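PDB 5TNV: AP endonuclease, family protein 2 from Mycobacterium smegmatis, which binds a magnesium ion within a xylose isomerase-like TIM barrel and may have endonuclease activity. Local coordinates for residues G52-Q57 / A74-A79; I103-S108 / A121-L126; A167-A172 / I210-H215. All blocks are in the same frame, centred on the assembly; numbering follows the deposited sequence.

Interactions 1 and 2 are buried, while interaction 3 lies at the surface. No two of them join the same pair of elements. Interaction 1 joins helix 51-63 to the loop after strand 68-70 and mixes one hydrogen bond with apolar packing on indole rings. Interaction 2 packs the end of strand 99-104 on helix 116-133 with apolar atoms alone. It is the one nearest the magnesium ion. The surface contact, interaction 3, is a charged pair, a salt bridge between helices 169-185 and 203-213. Interactions 1 and 2 touch: Ala79 O lies 2.9 Å from Arg125 NE, a probable hydrogen bond. Interaction 3 touches neither; its nearest atoms are about 10 Å from interaction 2.

Interaction 1 (G52-Q57 / A74-A79); sequences GVWAKQ and AWVPLA
Trp75 NE1 donates a hydrogen bond of 2.8 Å to Gln57 OE1. The bond is fairly straight at the hydrogen, 161°, and the oxygen lies in the plane of the indole, at its edge. Seen from the amide the geometry is less regular. The donor stands above the carbonyl plane, 53° out of it, so it is not on a lone pair. The amide and the ring are strongly tilted against each other. Gln57 reaches the ring with a chain that is extended beyond CG, and the two side chains run past each other in opposite directions. Trp75 has CG anti to its own backbone N (chi1 175°), which sends the indole from the loop toward the helix.

The contact belongs to the TIM barrel. Helix 51-63 follows strand 29-32, and residues 74-79 lie in the loop between strand 68-70 and helix 83-95. The first turns of the helix therefore meet the loop that leaves the next strand.

Val76 makes the second half of the contact. Val76 CG2 sits over one face of the Trp54 five-membered ring, 3.6 Å from the centroid, a CH-pi contact. Val76 CG2 comes nearest to Trp54 NE1, at 3.5 Å, with Trp54 CD1 next. Val76 CG1 lies further out and meets Trp54 CZ2 at 4.1 Å. Val76 CG2 also lies over the Trp75 ring, 3.6 Å above its plane, and so fills the corner between the two indoles. Trp54 NE1 does not depend on this loop for its polar partner: it is hydrogen-bonded to Ile46 O. The Trp54 side chain also touches Arg85 of helix 83-95, and Trp75 rests on Met33.

Interaction 2 (I103-S108 / A121-L126); sequences ISMTRS and ADAHRL
Met105 sets its CG anti to the carbonyl carbon (chi1 -63°), runs straight on to SD, and then bends at chi3 (70°). The bend lays SD and CE alongside Ala123. Leu126 also has its CG anti to the carbonyl carbon, and its CD1 comes to the CG of Met105. The contact joins two elements of one beta-alpha-beta unit of the TIM barrel, made of strand 99-104, helix 116-133 and strand 137-141. No hydrogen bond crosses it.

Met105 SD is 3.6 Å from Ala123 CB and 3.8 Å from Ala123 CA. The sulfur therefore rests against the helix backbone as well as on the methyl. Ala123 in turn touches Leu179, and so meets both the strand end and helix 169-185.

Ile103 and Met105 both point to the helix, and Ser104 between them points away, as expected for alternating residues leaving a strand. Ser104 OG is hydrogen-bonded to Asp70 and to NE2 of His252, a magnesium ligand. This is consistent with a second-shell role for the serine. Met105 is itself close to the site: its side chain is about 10 Å from the magnesium ion and about 7 Å from the side chain of Glu193, another ligand.

The two branches of Leu126 share the work unequally. Leu126 CD1 touches both residues, 3.7 Å from Met105 CG and 3.9 Å from Ile103 CG2. Leu126 CD2 reaches Ile103 CG2 at 4.1 Å and also packs on the backbone N of Ala79.

Interaction 3 (A167-A172 / I210-H215); sequences ALRDLA and IKDVDH
Two neighbouring helices of the TIM barrel, 169-185 and 203-213, are tied here by a surface salt bridge. Arg169 is in the first turn of its helix, and Asp212 is in the last turn of the other. The arginine grips end-on with both terminal nitrogens, and both go to one oxygen. Arg169 NH2 is 2.8 Å from Asp212 OD2, and Arg169 NH1 is 3.1 Å from the same OD2. OD2 lies near the guanidinium plane, at its edge. It is met on its anti side, and the two nitrogens come from opposite faces of the carboxylate plane. The guanidinium and carboxylate planes stand almost perpendicular, 88° apart. The arginine chain is extended from CG to NE, with CG anti to the backbone N (chi1 -173°), and so spans the distance between the helices.

Arg169 also touches Tyr199 in the loop before helix 203-213, and Asp212 touches Ile173. About two turns further along helix 169-185, Arg177 hydrogen-bonds to the backbone oxygens of Asp212 (from NH2) and Val213 (from NE). Ile210 turns the other way and packs on Val218 and Leu220 of strand 218-221.

Interaction 1 (G52-Q57 / A74-A79)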
loop_
_atom_site.group_PDB
_atom_site.type_symbol
_atom_site.label_atom_id
_atom_site.label_comp_id
_atom_site.label_asym_id
_atom_site.label_seq_id
_atom_site.Cartn_x
_atom_site.Cartn_y
_atom_site.Cartn_z
ATOM N N GLY A 52 28.563 8.801 18.949
ATOM C CA GLY A 52 27.773 7.610 19.228
ATOM C C GLY A 52 26.292 7.786 18.984
ATOM O O GLY A 52 25.579 6.816 18.672
ATOM N N VAL A 53 25.772 8.993 19.135
ATOM C CA VAL A 53 24.404 9.309 18.819
ATOM C C VAL A 53 24.197 9.213 17.302
ATOM O O VAL A 53 23.227 8.592 16.831
ATOM C CB VAL A 53 24.051 10.677 19.374
ATOM C CG1 VAL A 53 22.699 11.163 18.895
ATOM C CG2 VAL A 53 23.996 10.615 20.908
ATOM N N TRP A 54 25.060 9.806 16.524
ATOM C CA TRP A 54 25.029 9.682 15.069
ATOM C C TRP A 54 25.081 8.216 14.697
ATOM O O TRP A 54 24.378 7.761 13.795
ATOM C CB TRP A 54 26.217 10.395 14.470
ATOM C CG TRP A 54 26.331 11.873 14.742
ATOM C CD1 TRP A 54 25.374 12.733 15.135
ATOM C CD2 TRP A 54 27.523 12.646 14.627
ATOM N NE1 TRP A 54 25.872 13.999 15.257
ATOM C CE2 TRP A 54 27.203 13.983 14.962
ATOM C CE3 TRP A 54 28.851 12.367 14.300
ATOM C CZ2 TRP A 54 28.141 15.013 14.954
ATOM C CZ3 TRP A 54 29.770 13.386 14.289
ATOM C CH2 TRP A 54 29.431 14.687 14.620
ATOM N N ALA A 55 25.935 7.458 15.357
ATOM C CA ALA A 55 26.120 6.044 15.032
ATOM C C ALA A 55 24.830 5.268 15.170
ATOM O O ALA A 55 24.535 4.403 14.356
ATOM C CB ALA A 55 27.185 5.413 15.921
ATOM N N LYS A 56 24.047 5.517 16.209
ATOM C CA LYS A 56 22.803 4.777 16.411
ATOM C C LYS A 56 21.770 5.118 15.342
ATOM O O LYS A 56 20.949 4.263 14.992
ATOM C CB LYS A 56 22.295 4.979 17.815
ATOM C CG LYS A 56 23.121 4.218 18.871
ATOM C CD LYS A 56 22.306 3.774 20.093
ATOM C CE LYS A 56 23.185 3.352 21.267
ATOM N NZ LYS A 56 22.824 4.037 22.543
ATOM N N GLN A 57 21.769 6.342 14.834
ATOM C CA GLN A 57 20.864 6.709 13.725
ATOM C C GLN A 57 21.316 5.998 12.456
ATOM O O GLN A 57 20.485 5.356 11.777
ATOM C CB GLN A 57 20.846 8.230 13.550
ATOM C CG GLN A 57 20.253 8.951 14.717
ATOM C CD GLN A 57 20.364 10.457 14.577
ATOM O OE1 GLN A 57 21.435 10.985 14.242
ATOM N NE2 GLN A 57 19.249 11.152 14.803
ATOM N N ALA A 74 19.911 18.621 6.346
ATOM C CA ALA A 74 18.849 18.740 7.358
ATOM C C ALA A 74 19.072 17.830 8.562
ATOM O O ALA A 74 18.210 17.798 9.461
ATOM C CB ALA A 74 17.518 18.449 6.668
ATOM N N TRP A 75 20.183 17.124 8.577
ATOM C CA TRP A 75 20.589 16.182 9.630
ATOM C C TRP A 75 21.912 16.744 10.167
ATOM O O TRP A 75 21.991 17.947 10.519
ATOM C CB TRP A 75 20.569 14.750 9.108
ATOM C CG TRP A 75 21.076 13.702 10.044
ATOM C CD1 TRP A 75 20.631 13.423 11.296
ATOM C CD2 TRP A 75 22.149 12.809 9.802
ATOM N NE1 TRP A 75 21.355 12.405 11.854
ATOM C CE2 TRP A 75 22.303 12.012 10.953
ATOM C CE3 TRP A 75 23.029 12.566 8.726
ATOM C CZ2 TRP A 75 23.287 11.022 11.063
ATOM C CZ3 TRP A 75 23.996 11.604 8.832
ATOM C CH2 TRP A 75 24.118 10.831 9.994
ATOM N N VAL A 76 22.984 15.971 10.279
ATOM C CA VAL A 76 24.289 16.494 10.689
ATOM C C VAL A 76 24.787 17.461 9.605
ATOM O O VAL A 76 24.916 17.031 8.448
ATOM C CB VAL A 76 25.279 15.341 10.902
ATOM C CG1 VAL A 76 26.661 15.888 11.192
ATOM C CG2 VAL A 76 24.827 14.371 11.985
ATOM N N PRO A 77 25.059 18.712 9.938
ATOM C CA PRO A 77 25.420 19.696 8.913
ATOM C C PRO A 77 26.891 19.631 8.613
ATOM O O PRO A 77 27.714 20.343 9.263
ATOM C CB PRO A 77 25.004 21.004 9.529
ATOM C CG PRO A 77 25.250 20.791 11.011
ATOM C CD PRO A 77 24.864 19.368 11.229
ATOM N N LEU A 78 27.268 18.841 7.636
ATOM C CA LEU A 78 28.684 18.619 7.343
ATOM C C LEU A 78 29.411 19.915 6.981
ATOM O O LEU A 78 30.582 20.059 7.332
ATOM C CB LEU A 78 28.869 17.576 6.236
ATOM C CG LEU A 78 28.329 16.187 6.557
ATOM C CD1 LEU A 78 28.534 15.260 5.370
ATOM C CD2 LEU A 78 28.947 15.562 7.792
ATOM N N ALA A 79 28.750 20.845 6.302
ATOM C CA ALA A 79 29.403 22.085 5.935
ATOM C C ALA A 79 29.783 22.923 7.159
ATOM O O ALA A 79 30.638 23.778 7.070
ATOM C CB ALA A 79 28.508 22.862 4.972
#

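Interaction 2 (I103-S108 / A121-L126)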
loop_
_atom_site.group_PDB
_atom_site.type_symbol
_atom_site.label_atom_id
_atom_site.label_comp_id
_atom_site.label_asym_id
_atom_site.label_seq_id
_atom_site.Cartn_x
_atom_site.Cartn_y
_atom_site.Cartn_z
ATOM N N ILE A 103 25.098 14.242 -1.723
ATOM C CA ILE A 103 24.730 15.171 -0.649
ATOM C C ILE A 103 23.669 16.132 -1.218
ATOM O O ILE A 103 23.970 16.914 -2.118
ATOM C CB ILE A 103 25.917 15.950 -0.085
ATOM C CG1 ILE A 103 27.026 15.030 0.377
ATOM C CG2 ILE A 103 25.426 16.894 1.006
ATOM C CD1 ILE A 103 28.316 15.729 0.792
ATOM N N SER A 104 22.477 16.075 -0.648
ATOM C CA SER A 104 21.328 16.862 -1.106
ATOM C C SER A 104 20.977 17.961 -0.144
ATOM O O SER A 104 20.441 17.734 0.938
ATOM C CB SER A 104 20.096 15.955 -1.305
ATOM O OG SER A 104 20.328 15.002 -2.338
ATOM N N MET A 105 21.211 19.209 -0.556
ATOM C CA MET A 105 20.750 20.356 0.193
ATOM C C MET A 105 19.245 20.446 0.081
ATOM O O MET A 105 18.721 20.166 -0.983
ATOM C CB MET A 105 21.420 21.623 -0.336
ATOM C CG MET A 105 22.916 21.640 -0.163
ATOM S SD MET A 105 23.721 23.056 -0.921
ATOM C CE MET A 105 23.259 24.503 0.058
ATOM N N THR A 106 18.585 20.872 1.141
ATOM C CA THR A 106 17.118 20.821 1.085
ATOM C C THR A 106 16.616 22.210 0.809
ATOM O O THR A 106 16.785 22.838 -0.223
ATOM C CB THR A 106 16.625 20.092 2.340
ATOM O OG1 THR A 106 17.009 20.777 3.556
ATOM C CG2 THR A 106 17.232 18.684 2.397
ATOM N N ARG A 107 15.862 22.933 1.439
ATOM C CA ARG A 107 15.298 24.207 1.700
ATOM C C ARG A 107 16.396 25.222 2.080
ATOM O O ARG A 107 16.341 25.916 3.060
ATOM C CB ARG A 107 14.156 24.118 2.713
ATOM C CG ARG A 107 13.043 23.171 2.198
ATOM C CD ARG A 107 11.834 23.096 3.133
ATOM N NE ARG A 107 10.936 22.038 2.675
ATOM C CZ ARG A 107 10.131 22.137 1.631
ATOM N NH1 ARG A 107 10.014 23.269 0.958
ATOM N NH2 ARG A 107 9.413 21.084 1.278
ATOM N N SER A 108 17.380 25.268 1.194
ATOM C CA SER A 108 18.607 26.034 1.311
ATOM C C SER A 108 18.953 26.650 -0.026
ATOM O O SER A 108 20.010 26.425 -0.607
ATOM C CB SER A 108 19.757 25.152 1.794
ATOM O OG SER A 108 19.397 24.571 3.013
ATOM N N ALA A 121 27.806 29.490 -0.330
ATOM C CA ALA A 121 29.079 29.145 0.292
ATOM C C ALA A 121 29.066 27.699 0.853
ATOM O O ALA A 121 30.047 26.938 0.728
ATOM C CB ALA A 121 29.456 30.129 1.377
ATOM N N ASP A 122 27.958 27.310 1.486
ATOM C CA ASP A 122 27.815 25.951 1.987
ATOM C C ASP A 122 27.821 24.945 0.862
ATOM O O ASP A 122 28.398 23.852 1.002
ATOM C CB ASP A 122 26.548 25.859 2.869
ATOM C CG ASP A 122 26.673 26.561 4.191
ATOM O OD1 ASP A 122 27.789 26.853 4.638
ATOM O OD2 ASP A 122 25.601 26.797 4.798
ATOM N N ALA A 123 27.194 25.247 -0.270
ATOM C CA ALA A 123 27.219 24.356 -1.429
ATOM C C ALA A 123 28.666 24.126 -1.890
ATOM O O ALA A 123 29.065 22.997 -2.170
ATOM C CB ALA A 123 26.342 24.879 -2.513
ATOM N N HIS A 124 29.449 25.219 -1.975
ATOM C CA HIS A 124 30.870 25.051 -2.322
ATOM C C HIS A 124 31.608 24.166 -1.333
ATOM O O HIS A 124 32.421 23.318 -1.718
ATOM C CB HIS A 124 31.529 26.431 -2.425
ATOM C CG HIS A 124 31.306 27.153 -3.688
ATOM N ND1 HIS A 124 31.798 26.697 -4.885
ATOM C CD2 HIS A 124 30.689 28.367 -3.914
ATOM C CE1 HIS A 124 31.489 27.602 -5.820
ATOM N NE2 HIS A 124 30.830 28.598 -5.251
ATOM N N ARG A 125 31.327 24.361 -0.027
ATOM C CA ARG A 125 31.968 23.512 0.991
ATOM C C ARG A 125 31.609 22.039 0.772
ATOM O O ARG A 125 32.473 21.149 0.901
ATOM C CB ARG A 125 31.608 23.977 2.371
ATOM C CG ARG A 125 32.248 25.235 2.838
ATOM C CD ARG A 125 32.021 25.600 4.295
ATOM N NE ARG A 125 32.625 24.593 5.135
ATOM C CZ ARG A 125 33.917 24.466 5.428
ATOM N NH1 ARG A 125 34.751 25.371 4.903
ATOM N NH2 ARG A 125 34.326 23.465 6.220
ATOM N N LEU A 126 30.337 21.777 0.478
ATOM C CA LEU A 126 29.898 20.393 0.227
ATOM C C LEU A 126 30.548 19.808 -1.023
ATOM O O LEU A 126 30.881 18.615 -1.046
ATOM C CB LEU A 126 28.392 20.313 0.178
ATOM C CG LEU A 126 27.667 20.654 1.475
ATOM C CD1 LEU A 126 26.161 20.683 1.256
ATOM C CD2 LEU A 126 27.985 19.652 2.576
#

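Interaction 3 (A167-A172 / I210-H215)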
loop_
_atom_site.group_PDB
_atom_site.type_symbol
_atom_site.label_atom_id
_atom_site.label_comp_id
_atom_site.label_asym_id
_atom_site.label_seq_id
_atom_site.Cartn_x
_atom_site.Cartn_y
_atom_site.Cartn_z
ATOM N N ALA A 167 12.580 37.748 -11.067
ATOM C CA ALA A 167 13.716 38.671 -11.214
ATOM C C ALA A 167 15.014 38.034 -10.783
ATOM O O ALA A 167 16.021 38.696 -11.005
ATOM C CB ALA A 167 13.373 39.929 -10.438
ATOM N N LEU A 168 14.997 36.854 -10.183
ATOM C CA LEU A 168 16.223 36.213 -9.650
ATOM C C LEU A 168 16.630 35.021 -10.482
ATOM O O LEU A 168 17.545 34.330 -10.168
ATOM C CB LEU A 168 16.061 35.878 -8.181
ATOM C CG LEU A 168 15.905 37.031 -7.189
ATOM C CD1 LEU A 168 15.675 36.509 -5.769
ATOM C CD2 LEU A 168 17.116 37.983 -7.237
ATOM N N ARG A 169 15.952 34.786 -11.622
ATOM C CA ARG A 169 16.320 33.620 -12.421
ATOM C C ARG A 169 17.729 33.702 -12.981
ATOM O O ARG A 169 18.483 32.738 -13.010
ATOM C CB ARG A 169 15.300 33.388 -13.545
ATOM C CG ARG A 169 15.471 32.125 -14.342
ATOM C CD ARG A 169 14.436 31.929 -15.444
ATOM N NE ARG A 169 14.604 30.710 -16.216
ATOM C CZ ARG A 169 15.400 30.480 -17.266
ATOM N NH1 ARG A 169 16.190 31.440 -17.734
ATOM N NH2 ARG A 169 15.428 29.284 -17.825
ATOM N N ASP A 170 18.108 34.904 -13.474
ATOM C CA ASP A 170 19.450 35.077 -14.006
ATOM C C ASP A 170 20.514 34.859 -12.912
ATOM O O ASP A 170 21.543 34.217 -13.169
ATOM C CB ASP A 170 19.700 36.465 -14.633
ATOM C CG ASP A 170 19.183 36.493 -16.055
ATOM O OD1 ASP A 170 19.018 35.455 -16.752
ATOM O OD2 ASP A 170 18.935 37.684 -16.389
ATOM N N LEU A 171 20.249 35.341 -11.706
ATOM C CA LEU A 171 21.179 35.121 -10.591
ATOM C C LEU A 171 21.309 33.634 -10.262
ATOM O O LEU A 171 22.381 33.085 -9.981
ATOM C CB LEU A 171 20.731 35.922 -9.372
ATOM C CG LEU A 171 21.703 35.864 -8.190
ATOM C CD1 LEU A 171 23.049 36.395 -8.563
ATOM C CD2 LEU A 171 21.099 36.606 -7.018
ATOM N N ALA A 172 20.170 32.936 -10.284
ATOM C CA ALA A 172 20.147 31.498 -10.081
ATOM C C ALA A 172 21.010 30.782 -11.099
ATOM O O ALA A 172 21.808 29.927 -10.723
ATOM C CB ALA A 172 18.730 30.946 -10.106
ATOM N N ILE A 210 17.934 23.870 -17.714
ATOM C CA ILE A 210 19.202 23.161 -17.851
ATOM C C ILE A 210 19.874 23.539 -19.176
ATOM O O ILE A 210 21.092 23.676 -19.265
ATOM C CB ILE A 210 19.048 21.640 -17.650
ATOM C CG1 ILE A 210 20.404 20.989 -17.389
ATOM C CG2 ILE A 210 18.346 20.977 -18.794
ATOM C CD1 ILE A 210 21.023 21.380 -16.068
ATOM N N LYS A 211 19.081 23.792 -20.216
ATOM C CA LYS A 211 19.658 24.263 -21.478
ATOM C C LYS A 211 20.262 25.651 -21.327
ATOM O O LYS A 211 21.358 25.934 -21.819
ATOM C CB LYS A 211 18.537 24.283 -22.565
ATOM C CG LYS A 211 18.203 22.842 -23.053
ATOM C CD LYS A 211 17.319 22.810 -24.276
ATOM C CE LYS A 211 16.998 21.379 -24.677
ATOM N NZ LYS A 211 17.924 20.742 -25.668
ATOM N N ASP A 212 19.593 26.542 -20.618
ATOM C CA ASP A 212 20.124 27.877 -20.383
ATOM C C ASP A 212 21.395 27.834 -19.538
ATOM O O ASP A 212 22.322 28.619 -19.799
ATOM C CB ASP A 212 19.087 28.789 -19.719
ATOM C CG ASP A 212 18.012 29.238 -20.656
ATOM O OD1 ASP A 212 18.177 29.237 -21.895
ATOM O OD2 ASP A 212 16.956 29.705 -20.158
ATOM N N VAL A 213 21.458 26.976 -18.536
ATOM C CA VAL A 213 22.659 26.834 -17.721
ATOM C C VAL A 213 23.835 26.421 -18.605
ATOM O O VAL A 213 24.925 26.937 -18.426
ATOM C CB VAL A 213 22.406 25.815 -16.616
ATOM C CG1 VAL A 213 23.696 25.329 -15.968
ATOM C CG2 VAL A 213 21.455 26.376 -15.566
ATOM N N ASP A 214 23.658 25.483 -19.538
ATOM C CA ASP A 214 24.652 25.122 -20.556
ATOM C C ASP A 214 25.978 24.736 -19.911
ATOM O O ASP A 214 27.048 25.309 -20.205
ATOM C CB ASP A 214 24.860 26.273 -21.547
ATOM C CG ASP A 214 25.631 25.825 -22.763
ATOM O OD1 ASP A 214 25.614 24.616 -23.081
ATOM O OD2 ASP A 214 26.271 26.674 -23.420
ATOM N N HIS A 215 25.939 23.791 -19.013
ATOM C CA HIS A 215 27.145 23.400 -18.249
ATOM C C HIS A 215 27.224 21.890 -18.189
ATOM O O HIS A 215 26.286 21.227 -17.686
ATOM C CB HIS A 215 27.069 24.041 -16.847
ATOM C CG HIS A 215 28.407 24.009 -16.173
ATOM N ND1 HIS A 215 29.059 22.836 -15.813
ATOM C CD2 HIS A 215 29.220 25.046 -15.817
ATOM C CE1 HIS A 215 30.208 23.241 -15.257
ATOM N NE2 HIS A 215 30.327 24.543 -15.254
#